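Local coordinates for protein desulfoferrodoxin (rbo) (Treponema pallidum subsp. pallidum str. Nichols, PDB 1Y07) that probably reduces superoxide to hydrogen peroxide at a mononuclear iron centre, at residues H59-K64 with D110-A115. Numbering follows the deposited sequence.
Sequences HEVKVK and DQVLEA
Val61 and Val63 face Val112 and Ala115 across the interior of an immunoglobulin-like beta sandwich, the fold of the desulfoferrodoxin domain. Strand 60-65 belongs to the three-stranded sheet and strand 112-119 to the four-stranded one, and this contact illustrates joining by apolar side chains, without hydrogen bonds between segments 59-64 and 110-115. Its register holds a lesson: a step of two residues, Val61 to Val63, is matched by a step of three, Val112 to Ala115. The cause is a classic beta bulge, in which Leu113 and Glu114 together face Lys84; the extra residue lets Ala115 point inward just as Val112 does.

The packing is most enclosed around Val63 and Ala115. Both are buried, with the alpha carbons (CA) of Val63 and Ala115 separated by 7.5 Å, and Pro52, Val54, Val81, Leu83 and Phe104 close in around the pair. At the other end Val61 is also buried, but Val112 is partly exposed. There Val61 CG2 comes within 4.3 Å of Val112 CB, while Val61 CG1 lies 4.4 Å from Val112 CG2. Beyond this edge the bond from CA to CB of Gln111 points away from segment 59-64. On the outer face of strand 60-65 the character changes to charge, with Lys64 forming a salt bridge to Glu101. The iron-binding His50 and His70 have side chains about 11 Å from that of Val63, so the contact is interior packing set apart from the metal site.

Val63 has CG1 anti to its backbone nitrogen (chi1 179°), which sets both methyls against the same small partner: Ala115 CB sits 4.2 Å from Val63 CG2 and 4.3 Å from Val63 CG1.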
loop_
_atom_site.group_PDB
_atom_site.type_symbol
_atom_site.label_atom_id
_atom_site.label_comp_id
_atom_site.label_asym_id
_atom_site.label_seq_id
_atom_site.Cartn_x
_atom_site.Cartn_y
_atom_site.Cartn_z
ATOM N N HIS B 59 8.872 -8.066 15.436
ATOM C CA HIS B 59 8.751 -7.150 14.319
ATOM C C HIS B 59 7.880 -7.855 13.288
ATOM O O HIS B 59 7.851 -7.395 12.154
ATOM C CB HIS B 59 10.170 -6.730 13.819
ATOM C CG HIS B 59 10.966 -5.932 14.844
ATOM N ND1 HIS B 59 12.347 -5.845 14.830
ATOM C CD2 HIS B 59 10.571 -5.267 15.965
ATOM C CE1 HIS B 59 12.759 -5.130 15.871
ATOM N NE2 HIS B 59 11.699 -4.755 16.572
ATOM N N GLU B 60 7.169 -8.935 13.623
ATOM C CA GLU B 60 6.200 -9.576 12.747
ATOM C C GLU B 60 4.779 -9.466 13.310
ATOM O O GLU B 60 4.528 -9.539 14.530
ATOM C CB GLU B 60 6.574 -11.048 12.478
ATOM C CG GLU B 60 7.787 -11.103 11.546
ATOM C CD GLU B 60 8.064 -12.454 10.857
ATOM O OE1 GLU B 60 7.934 -13.509 11.543
ATOM O OE2 GLU B 60 8.496 -12.457 9.639
ATOM N N VAL B 61 3.838 -9.341 12.383
ATOM C CA VAL B 61 2.424 -9.137 12.701
ATOM C C VAL B 61 1.673 -10.138 11.878
ATOM O O VAL B 61 1.689 -10.065 10.640
ATOM C CB VAL B 61 1.970 -7.723 12.281
ATOM C CG1 VAL B 61 0.447 -7.564 12.476
ATOM C CG2 VAL B 61 2.742 -6.627 13.018
ATOM N N LYS B 62 1.024 -11.092 12.524
ATOM C CA LYS B 62 0.218 -12.088 11.847
ATOM C C LYS B 62 -1.202 -11.607 11.914
ATOM O O LYS B 62 -1.664 -11.177 12.983
ATOM C CB LYS B 62 0.346 -13.432 12.538
ATOM C CG LYS B 62 -0.329 -14.624 11.851
ATOM C CD LYS B 62 -0.347 -15.830 12.792
ATOM C CE LYS B 62 0.511 -16.989 12.283
ATOM N NZ LYS B 62 0.003 -18.297 12.839
ATOM N N VAL B 63 -1.887 -11.643 10.791
ATOM C CA VAL B 63 -3.290 -11.275 10.751
ATOM C C VAL B 63 -4.144 -12.478 10.378
ATOM O O VAL B 63 -3.933 -13.084 9.365
ATOM C CB VAL B 63 -3.576 -10.162 9.761
ATOM C CG1 VAL B 63 -5.069 -9.875 9.769
ATOM C CG2 VAL B 63 -2.722 -8.903 10.116
ATOM N N LYS B 64 -5.118 -12.824 11.220
ATOM C CA LYS B 64 -5.971 -14.005 10.994
ATOM C C LYS B 64 -7.436 -13.575 10.811
ATOM O O LYS B 64 -7.903 -12.730 11.565
ATOM C CB LYS B 64 -5.942 -14.977 12.181
ATOM C CG LYS B 64 -4.588 -15.276 12.846
ATOM C CD LYS B 64 -4.807 -16.229 14.026
ATOM C CE LYS B 64 -5.135 -17.608 13.531
ATOM N NZ LYS B 64 -4.278 -17.990 12.377
ATOM N N ASP B 110 8.823 0.817 13.802
ATOM C CA ASP B 110 7.437 0.830 13.341
ATOM C C ASP B 110 6.594 0.092 14.348
ATOM O O ASP B 110 7.125 -0.722 15.164
ATOM C CB ASP B 110 7.329 0.192 11.963
ATOM C CG ASP B 110 6.111 0.680 11.184
ATOM O OD1 ASP B 110 5.318 1.457 11.791
ATOM O OD2 ASP B 110 5.863 0.309 10.019
ATOM N N GLN B 111 5.311 0.457 14.399
ATOM C CA GLN B 111 4.337 -0.220 15.247
ATOM C C GLN B 111 3.014 -0.332 14.528
ATOM O O GLN B 111 2.666 0.557 13.753
ATOM C CB GLN B 111 4.125 0.540 16.589
ATOM C CG GLN B 111 5.410 0.727 17.370
ATOM C CD GLN B 111 5.279 1.535 18.615
ATOM O OE1 GLN B 111 5.446 0.996 19.716
ATOM N NE2 GLN B 111 5.055 2.847 18.474
ATOM N N VAL B 112 2.289 -1.418 14.746
ATOM C CA VAL B 112 1.013 -1.611 14.053
ATOM C C VAL B 112 -0.063 -0.672 14.563
ATOM O O VAL B 112 -0.087 -0.372 15.766
ATOM C CB VAL B 112 0.548 -3.069 14.193
ATOM C CG1 VAL B 112 0.146 -3.379 15.578
ATOM C CG2 VAL B 112 -0.613 -3.354 13.268
ATOM N N LEU B 113 -0.987 -0.248 13.692
ATOM C CA LEU B 113 -2.177 0.533 14.087
ATOM C C LEU B 113 -3.489 -0.198 13.847
ATOM O O LEU B 113 -4.357 -0.223 14.715
ATOM C CB LEU B 113 -2.234 1.880 13.376
ATOM C CG LEU B 113 -1.154 2.883 13.777
ATOM C CD1 LEU B 113 -1.236 4.118 12.896
ATOM C CD2 LEU B 113 -1.257 3.292 15.264
ATOM N N GLU B 114 -3.669 -0.772 12.669
ATOM C CA GLU B 114 -4.966 -1.324 12.263
ATOM C C GLU B 114 -4.801 -2.285 11.102
ATOM O O GLU B 114 -3.931 -2.117 10.270
ATOM C CB GLU B 114 -5.938 -0.201 11.869
ATOM C CG GLU B 114 -7.383 -0.642 11.658
ATOM C CD GLU B 114 -8.385 0.529 11.711
ATOM O OE1 GLU B 114 -9.579 0.310 12.058
ATOM O OE2 GLU B 114 -7.980 1.671 11.423
ATOM N N ALA B 115 -5.643 -3.299 11.073
ATOM C CA ALA B 115 -5.683 -4.255 9.984
ATOM C C ALA B 115 -7.039 -4.202 9.325
ATOM O O ALA B 115 -8.025 -3.952 10.008
ATOM C CB ALA B 115 -5.391 -5.655 10.478
#